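Hypothetical protein (Neisseria meningitidis Z2491, PDB 2F46) is probably a phosphatase of the nonclassical, eukaryotic-like kind, with a phosphatase-like domain expected to hydrolyse phosphate esters. Local coordinates at residues I43-C48 / Y103-Y108; I47-D52 / T113-L118; D90-R95 / G120-A125. All coordinates share one frame; numbering follows the deposited sequence. Where two conformers were deposited one is given.

Contact 1. Residues I43-C48 / Y103-Y108; sequences IKTIIC and YPVLAY. Unlike the reference sequence in segment 43-48: Ile46 (reference Val). Unlike the reference sequence in segment 103-108: Tyr103 (reference Ser).
Tyr108 lays its ring over the end of strand 45-48, where Cys48 CA sits above one face, 4.3 Å from the ring centroid. The Cys48 sulfur approaches the same ring obliquely, a sulfur-aromatic contact, with SG 3.5 Å from Tyr108 CZ and 3.4 Å from Tyr108 OH. With CG between the backbone N and the carbonyl carbon (chi1 74°), the ring folds across to the neighbouring strand. The strands run parallel: Thr45 O accepts Leu106 N (2.8 Å), Leu106 O accepts Ile47 N, and Ile47 O accepts Tyr108 N. The same three oxygens take CA-H contacts from Val105, Ile46 and Ala107 in turn. Before the strands proper, Pro104 O, beyond a cis peptide bond, receives Lys44 N at 2.9 Å and Thr45 N weakly. On the face opposite Tyr108, Ile47 CD1 reaches Val105 CG1 (3.7 Å), while Thr45 OG1 bonds to Glu102 O. These are two inner strands of a mixed five-stranded sheet, with 24-27 beside 105-108 and 75-78 beside 45-48. Helix 61-68 covers Cys48 and Tyr108 with Phe61, Tyr25 of strand 24-27 touches Ile43 and Leu106, and helix 88-99 packs on Ile47 and Ala107.

Contact 2. Residues I47-D52 / T113-L118; sequences ICNRPD and TRCSLL
Arg114 reaches across from the first turn of helix 113-125 to Asn49, Arg50 and Pro51 in the loop that leaves strand 45-48. The loop that starts at Cys109, after strand 105-108, and ends in this helix at Arg114 recalls the P-loop of cysteine-dependent phosphatases, with four rather than the usual five residues between the two. Arg114 CB comes 4.3 Å from Asn49 CB, and Arg114 CD rests 3.6 Å from Asn49 O. The chain bends about the CG-CD bond (chi3 -95°), and beyond it the guanidinium lies across the Arg50 backbone, with Arg50 CA over one of its faces. Arg114 NH1 then meets Pro51 CD at 3.4 Å, and Arg114 NH2 lies 3.9 Å from Arg50 CG. The guanidinium planes of Arg50 and Arg114 are turned 68° apart, and the groups share an acid: Glu54 bridges to Arg50 NE through OE1 and to Arg114 NH1 through OE2, while Val81 O takes a second bond from Arg114 NH1. Cys48 SG accepts the backbone N of Arg50 in a long bond of 3.6 Å. Deeper in, Asn49 points at the helix, its ND2 bonded to Gln79 O. Leu118 comes from the opposite direction and sets its CD1 methyl 3.4 Å from Asn49 ND2 and 3.7 Å from Asn49 CG.

Contact 3. Residues D90-R95 / G120-A125; sequences DVETFR and GFRRAA
Val91 wedges its two methyls between Phe121 and Arg122 of helix 113-125. Val91 CG2 touches Phe121 CB at 3.6 Å, and Val91 CG1 lies 3.8 Å from both the backbone N and CB of Arg122. CG1 stands anti to the backbone N of Val91 (chi1 174°), and the two branches thus fork over successive residues of the other helix. One residue on, Glu92 bends at chi2 and, in one of its two modelled conformers, turns its carboxylate toward both arginines. Glu92 OE1 accepts Arg95 NH1 on its syn side, close to the guanidinium plane, at 2.6 Å. Glu92 OE2 takes a longer salt-bridge bond of 3.3 Å from Arg122 NH1, also syn but well out of the carboxylate plane. Phe94 packs on Leu118 and on Asn49 beside the sheet. Arg95, a turn away from Val91, stretches out from CG to NE and lays its guanidinium flat on that of Arg122, with the planes 18° apart. The two centres lie 3.1 Å apart, so close for two donor groups that the exact spacing is doubtful. The acids nearby probably offset the charge, for Arg122 NE also pairs with Glu126, leaving a surface salt-bridge network above the apolar Val91. The axes of segments 90-95 and 120-125 cross at -96° and approach to 9.4 Å. Phe121 passes on to Leu151 and Arg150 of helix 148-153, and Ala124 rests on Ile133 of helix 130-139.

How the contacts relate
Contact 1 pairs two inner strands of the sheet, and contact 2 continues from its end: the two share Ile47 and Cys48, their centres lie about 11 Å apart, and Asn49 N is probably hydrogen-bonded to Tyr108 O at 2.8 Å. Strand 105-108 leads through the P-loop-like turn from Cys109 into helix 113-125, which puts contact 2 beside the presumed active site. Contact 3 lies further along that helix, its centre about 12 Å from that of contact 2 and 16 Å from that of contact 1. Phe94 of helix 88-99 ties the first segment of contact 3 to contacts 1 and 2, with Phe94 CE1 3.9 Å from Ala107 CB and Phe94 CD2 3.7 Å from Leu118 CB.

Contact 1. Residues I43-C48 / Y103-Y108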
# COMPACT_ATOMS: atom_id res chain seq x y z
N ILE A 43 13.09 4.81 -1.76
CA ILE A 43 11.84 5.00 -1.02
C ILE A 43 12.05 6.00 0.11
O ILE A 43 12.98 5.85 0.88
CB ILE A 43 11.31 3.64 -0.46
CG1 ILE A 43 11.05 2.61 -1.57
CG2 ILE A 43 10.05 3.87 0.40
CD1 ILE A 43 10.18 3.01 -2.63
N LYS A 44 11.18 6.98 0.20
CA LYS A 44 11.28 7.96 1.29
C LYS A 44 10.17 7.83 2.33
O LYS A 44 10.33 8.34 3.43
CB LYS A 44 11.29 9.36 0.69
CG LYS A 44 12.58 9.68 -0.08
CD LYS A 44 13.77 9.66 0.84
CE LYS A 44 15.05 10.11 0.21
NZ LYS A 44 16.12 9.80 1.23
N THR A 45 9.06 7.19 1.98
CA THR A 45 7.94 7.04 2.91
C THR A 45 7.39 5.63 2.83
O THR A 45 7.21 5.08 1.74
CB THR A 45 6.80 8.00 2.55
OG1 THR A 45 7.33 9.32 2.45
CG2 THR A 45 5.66 7.95 3.56
N ILE A 46 7.14 5.04 4.00
CA ILE A 46 6.56 3.71 4.16
C ILE A 46 5.21 3.86 4.82
O ILE A 46 5.10 4.50 5.88
CB ILE A 46 7.44 2.80 5.07
CG1 ILE A 46 8.69 2.36 4.31
CG2 ILE A 46 6.66 1.60 5.64
CD1 ILE A 46 8.48 1.24 3.32
N ILE A 47 4.19 3.26 4.21
CA ILE A 47 2.85 3.12 4.79
C ILE A 47 2.57 1.62 4.98
O ILE A 47 2.66 0.82 4.03
CB ILE A 47 1.73 3.70 3.92
CG1 ILE A 47 1.97 5.20 3.69
CG2 ILE A 47 0.39 3.53 4.61
CD1 ILE A 47 1.07 5.87 2.66
N CYS A 48 2.26 1.21 6.20
CA CYS A 48 1.85 -0.12 6.51
C CYS A 48 0.39 -0.18 6.74
O CYS A 48 -0.13 0.51 7.65
CB CYS A 48 2.54 -0.62 7.76
SG CYS A 48 1.99 -2.20 8.37
N TYR A 103 8.23 11.63 -1.67
CA TYR A 103 8.15 10.56 -2.69
C TYR A 103 9.49 9.93 -3.00
O TYR A 103 10.53 10.57 -2.87
CB TYR A 103 7.56 11.14 -3.98
CG TYR A 103 6.23 11.83 -3.82
CD1 TYR A 103 5.19 11.26 -3.08
CD2 TYR A 103 5.96 13.02 -4.47
CE1 TYR A 103 3.99 11.87 -2.96
CE2 TYR A 103 4.74 13.65 -4.34
CZ TYR A 103 3.77 13.06 -3.57
OH TYR A 103 2.55 13.69 -3.47
N PRO A 104 9.50 8.67 -3.44
CA PRO A 104 8.35 7.80 -3.58
C PRO A 104 7.88 7.17 -2.27
O PRO A 104 8.66 7.05 -1.32
CB PRO A 104 8.85 6.69 -4.55
CG PRO A 104 10.28 6.73 -4.51
CD PRO A 104 10.72 8.05 -3.97
N VAL A 105 6.61 6.74 -2.29
CA VAL A 105 5.95 6.05 -1.17
C VAL A 105 5.93 4.56 -1.49
O VAL A 105 5.69 4.19 -2.63
CB VAL A 105 4.50 6.55 -0.97
CG1 VAL A 105 3.88 5.80 0.18
CG2 VAL A 105 4.45 8.08 -0.72
N LEU A 106 6.18 3.71 -0.49
CA LEU A 106 5.92 2.28 -0.57
C LEU A 106 4.85 1.94 0.47
O LEU A 106 5.09 2.14 1.68
CB LEU A 106 7.19 1.49 -0.26
CG LEU A 106 7.08 -0.03 -0.16
CD1 LEU A 106 6.44 -0.66 -1.31
CD2 LEU A 106 8.50 -0.59 0.05
N ALA A 107 3.75 1.39 0.01
CA ALA A 107 2.70 0.87 0.89
C ALA A 107 2.71 -0.64 0.88
O ALA A 107 2.89 -1.25 -0.18
CB ALA A 107 1.35 1.40 0.52
N TYR A 108 2.52 -1.26 2.03
CA TYR A 108 2.46 -2.73 2.08
C TYR A 108 1.37 -3.27 3.02
O TYR A 108 0.90 -2.55 3.92
CB TYR A 108 3.80 -3.37 2.49
CG TYR A 108 4.17 -3.26 3.96
CD1 TYR A 108 4.84 -2.17 4.45
CD2 TYR A 108 3.88 -4.29 4.86
CE1 TYR A 108 5.25 -2.08 5.78
CE2 TYR A 108 4.29 -4.22 6.18
CZ TYR A 108 4.94 -3.10 6.65
OH TYR A 108 5.31 -3.04 7.98

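Contact 2. Residues I47-D52 / T113-L118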
# COMPACT_ATOMS: atom_id res chain seq x y z
N ILE A 47 4.19 3.26 4.21
CA ILE A 47 2.85 3.12 4.79
C ILE A 47 2.57 1.62 4.98
O ILE A 47 2.66 0.82 4.03
CB ILE A 47 1.73 3.70 3.92
CG1 ILE A 47 1.97 5.20 3.69
CG2 ILE A 47 0.39 3.53 4.61
CD1 ILE A 47 1.07 5.87 2.66
N CYS A 48 2.26 1.21 6.20
CA CYS A 48 1.85 -0.12 6.51
C CYS A 48 0.39 -0.18 6.74
O CYS A 48 -0.13 0.51 7.65
CB CYS A 48 2.54 -0.62 7.76
SG CYS A 48 1.99 -2.20 8.37
N ASN A 49 -0.28 -0.98 5.92
CA ASN A 49 -1.75 -1.10 6.01
C ASN A 49 -2.26 -2.36 6.68
O ASN A 49 -3.40 -2.75 6.52
CB ASN A 49 -2.42 -0.92 4.62
CG ASN A 49 -2.26 0.47 4.05
OD1 ASN A 49 -1.76 0.65 2.92
ND2 ASN A 49 -2.75 1.49 4.78
N ARG A 50 -1.34 -3.01 7.42
CA ARG A 50 -1.56 -4.30 8.06
C ARG A 50 -1.55 -4.13 9.56
O ARG A 50 -0.56 -3.64 10.10
CB ARG A 50 -0.46 -5.31 7.67
CG ARG A 50 -0.84 -6.72 7.99
CD ARG A 50 0.25 -7.67 7.58
NE ARG A 50 -0.25 -9.00 7.71
CZ ARG A 50 0.45 -10.10 7.49
NH1 ARG A 50 1.73 -10.04 7.15
NH2 ARG A 50 -0.15 -11.27 7.61
N PRO A 51 -2.62 -4.57 10.25
CA PRO A 51 -2.49 -4.66 11.72
C PRO A 51 -1.33 -5.58 12.11
O PRO A 51 -1.08 -6.57 11.46
CB PRO A 51 -3.82 -5.30 12.13
CG PRO A 51 -4.76 -5.04 10.96
CD PRO A 51 -3.89 -5.12 9.76
N ASP A 52 -0.67 -5.26 13.23
CA ASP A 52 0.35 -6.15 13.77
C ASP A 52 -0.35 -7.44 14.24
O ASP A 52 -1.53 -7.40 14.62
CB ASP A 52 1.06 -5.52 14.97
CG ASP A 52 2.02 -4.39 14.61
OD1 ASP A 52 2.50 -4.33 13.46
OD2 ASP A 52 2.31 -3.56 15.52
N THR A 113 -2.94 -6.16 -1.25
CA THR A 113 -4.36 -6.02 -1.58
C THR A 113 -4.97 -4.78 -0.93
O THR A 113 -5.69 -4.02 -1.56
CB THR A 113 -5.13 -7.27 -1.16
OG1 THR A 113 -4.61 -8.36 -1.94
CG2 THR A 113 -6.62 -7.13 -1.43
N ARG A 114 -4.70 -4.62 0.36
CA ARG A 114 -5.33 -3.47 1.05
C ARG A 114 -4.85 -2.14 0.52
O ARG A 114 -5.69 -1.22 0.35
CB ARG A 114 -5.12 -3.57 2.55
CG ARG A 114 -5.97 -4.66 3.18
CD ARG A 114 -5.49 -5.00 4.61
NE ARG A 114 -4.58 -6.13 4.58
CZ ARG A 114 -4.29 -6.87 5.64
NH1 ARG A 114 -4.79 -6.57 6.83
NH2 ARG A 114 -3.53 -7.94 5.50
N CYS A 115 -3.56 -2.03 0.23
CA CYS A 115 -2.98 -0.82 -0.36
C CYS A 115 -3.68 -0.51 -1.70
O CYS A 115 -4.14 0.60 -1.98
CB CYS A 115 -1.47 -0.97 -0.53
SG CYS A 115 -0.61 -1.74 0.91
N SER A 116 -3.79 -1.58 -2.50
CA SER A 116 -4.35 -1.43 -3.83
C SER A 116 -5.82 -1.04 -3.75
O SER A 116 -6.33 -0.28 -4.58
CB SER A 116 -4.14 -2.71 -4.63
OG SER A 116 -2.77 -3.03 -4.75
N LEU A 117 -6.53 -1.54 -2.75
CA LEU A 117 -7.93 -1.13 -2.56
C LEU A 117 -8.06 0.31 -2.07
O LEU A 117 -8.95 1.06 -2.52
CB LEU A 117 -8.61 -2.03 -1.57
CG LEU A 117 -9.01 -3.40 -2.07
CD1 LEU A 117 -9.48 -4.25 -0.95
CD2 LEU A 117 -10.11 -3.31 -3.09
N LEU A 118 -7.23 0.74 -1.14
CA LEU A 118 -7.29 2.11 -0.68
C LEU A 118 -7.05 3.07 -1.86
O LEU A 118 -7.76 4.08 -2.00
CB LEU A 118 -6.28 2.35 0.45
CG LEU A 118 -6.65 1.62 1.75
CD1 LEU A 118 -5.45 1.60 2.67
CD2 LEU A 118 -7.84 2.28 2.46

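Contact 3. Residues D90-R95 / G120-A125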
# COMPACT_ATOMS: atom_id res chain seq x y z
N ASP A 90 -10.85 5.62 5.77
CA ASP A 90 -9.56 4.97 5.42
C ASP A 90 -9.02 5.41 4.07
O ASP A 90 -7.82 5.69 3.90
CB ASP A 90 -9.73 3.46 5.48
CG ASP A 90 -10.27 2.98 6.81
OD1 ASP A 90 -9.65 3.25 7.86
OD2 ASP A 90 -11.32 2.34 6.79
N VAL A 91 -9.89 5.44 3.07
CA VAL A 91 -9.50 5.81 1.74
C VAL A 91 -8.92 7.24 1.69
O VAL A 91 -7.88 7.50 1.10
CB VAL A 91 -10.73 5.72 0.77
CG1 VAL A 91 -10.40 6.24 -0.60
CG2 VAL A 91 -11.18 4.21 0.71
N GLU A 92 -9.63 8.18 2.30
CA GLU A 92 -9.12 9.56 2.26
C GLU A 92 -7.89 9.73 3.18
O GLU A 92 -7.02 10.51 2.85
CB GLU A 92 -10.24 10.55 2.55
CG GLU A 92 -11.32 10.52 1.51
CD GLU A 92 -10.82 10.87 0.14
OE1 GLU A 92 -10.25 11.95 -0.01
OE2 GLU A 92 -10.96 10.08 -0.78
N THR A 93 -7.79 8.99 4.28
CA THR A 93 -6.54 9.03 5.07
C THR A 93 -5.33 8.55 4.24
O THR A 93 -4.27 9.18 4.24
CB THR A 93 -6.65 8.23 6.34
OG1 THR A 93 -7.52 8.92 7.27
CG2 THR A 93 -5.31 8.03 7.01
N PHE A 94 -5.51 7.50 3.44
CA PHE A 94 -4.40 7.03 2.58
C PHE A 94 -4.04 8.10 1.55
O PHE A 94 -2.89 8.42 1.33
CB PHE A 94 -4.86 5.73 1.92
CG PHE A 94 -3.79 4.98 1.16
CD1 PHE A 94 -2.82 4.25 1.81
CD2 PHE A 94 -3.82 4.99 -0.24
CE1 PHE A 94 -1.88 3.53 1.07
CE2 PHE A 94 -2.88 4.26 -0.96
CZ PHE A 94 -1.91 3.56 -0.30
N ARG A 95 -5.07 8.68 0.92
CA ARG A 95 -4.86 9.75 -0.05
C ARG A 95 -4.07 10.91 0.55
O ARG A 95 -3.15 11.41 -0.08
CB ARG A 95 -6.22 10.25 -0.53
CG ARG A 95 -6.15 11.39 -1.47
CD ARG A 95 -7.44 12.10 -1.41
NE ARG A 95 -7.57 13.01 -2.52
CZ ARG A 95 -8.67 13.72 -2.77
NH1 ARG A 95 -9.75 13.59 -2.00
NH2 ARG A 95 -8.70 14.54 -3.81
N GLY A 120 -7.44 2.21 -5.06
CA GLY A 120 -8.47 1.96 -6.08
C GLY A 120 -9.82 2.57 -5.76
O GLY A 120 -10.49 3.05 -6.65
N PHE A 121 -10.26 2.56 -4.52
CA PHE A 121 -11.52 3.22 -4.13
C PHE A 121 -11.48 4.73 -4.43
O PHE A 121 -12.52 5.34 -4.80
CB PHE A 121 -11.81 3.01 -2.64
CG PHE A 121 -12.33 1.66 -2.31
CD1 PHE A 121 -13.37 1.12 -2.99
CD2 PHE A 121 -11.77 0.92 -1.26
CE1 PHE A 121 -13.84 -0.14 -2.64
CE2 PHE A 121 -12.25 -0.31 -0.92
CZ PHE A 121 -13.24 -0.84 -1.58
N ARG A 122 -10.31 5.31 -4.26
CA ARG A 122 -10.13 6.75 -4.53
C ARG A 122 -10.19 7.02 -6.03
O ARG A 122 -10.88 7.99 -6.45
CB ARG A 122 -8.82 7.24 -3.91
CG ARG A 122 -8.47 8.67 -4.15
CD ARG A 122 -9.52 9.61 -3.61
NE ARG A 122 -9.53 10.81 -4.43
CZ ARG A 122 -10.49 11.73 -4.42
NH1 ARG A 122 -11.52 11.63 -3.59
NH2 ARG A 122 -10.39 12.77 -5.23
N ARG A 123 -9.55 6.18 -6.84
CA ARG A 123 -9.59 6.26 -8.31
C ARG A 123 -11.02 6.12 -8.79
O ARG A 123 -11.44 6.81 -9.74
CB ARG A 123 -8.71 5.19 -8.97
CG ARG A 123 -7.25 5.17 -8.58
CD ARG A 123 -6.42 6.32 -9.13
NE ARG A 123 -6.60 7.59 -8.45
CZ ARG A 123 -6.16 7.90 -7.23
NH1 ARG A 123 -5.52 7.01 -6.47
NH2 ARG A 123 -6.38 9.11 -6.73
N ALA A 124 -11.80 5.22 -8.18
CA ALA A 124 -13.20 5.02 -8.55
C ALA A 124 -13.98 6.31 -8.34
O ALA A 124 -14.72 6.75 -9.23
CB ALA A 124 -13.83 3.86 -7.80
N ALA A 125 -13.81 6.93 -7.17
CA ALA A 125 -14.43 8.24 -6.90
C ALA A 125 -14.05 9.30 -7.91
O ALA A 125 -14.89 10.11 -8.30
CB ALA A 125 -14.08 8.70 -5.49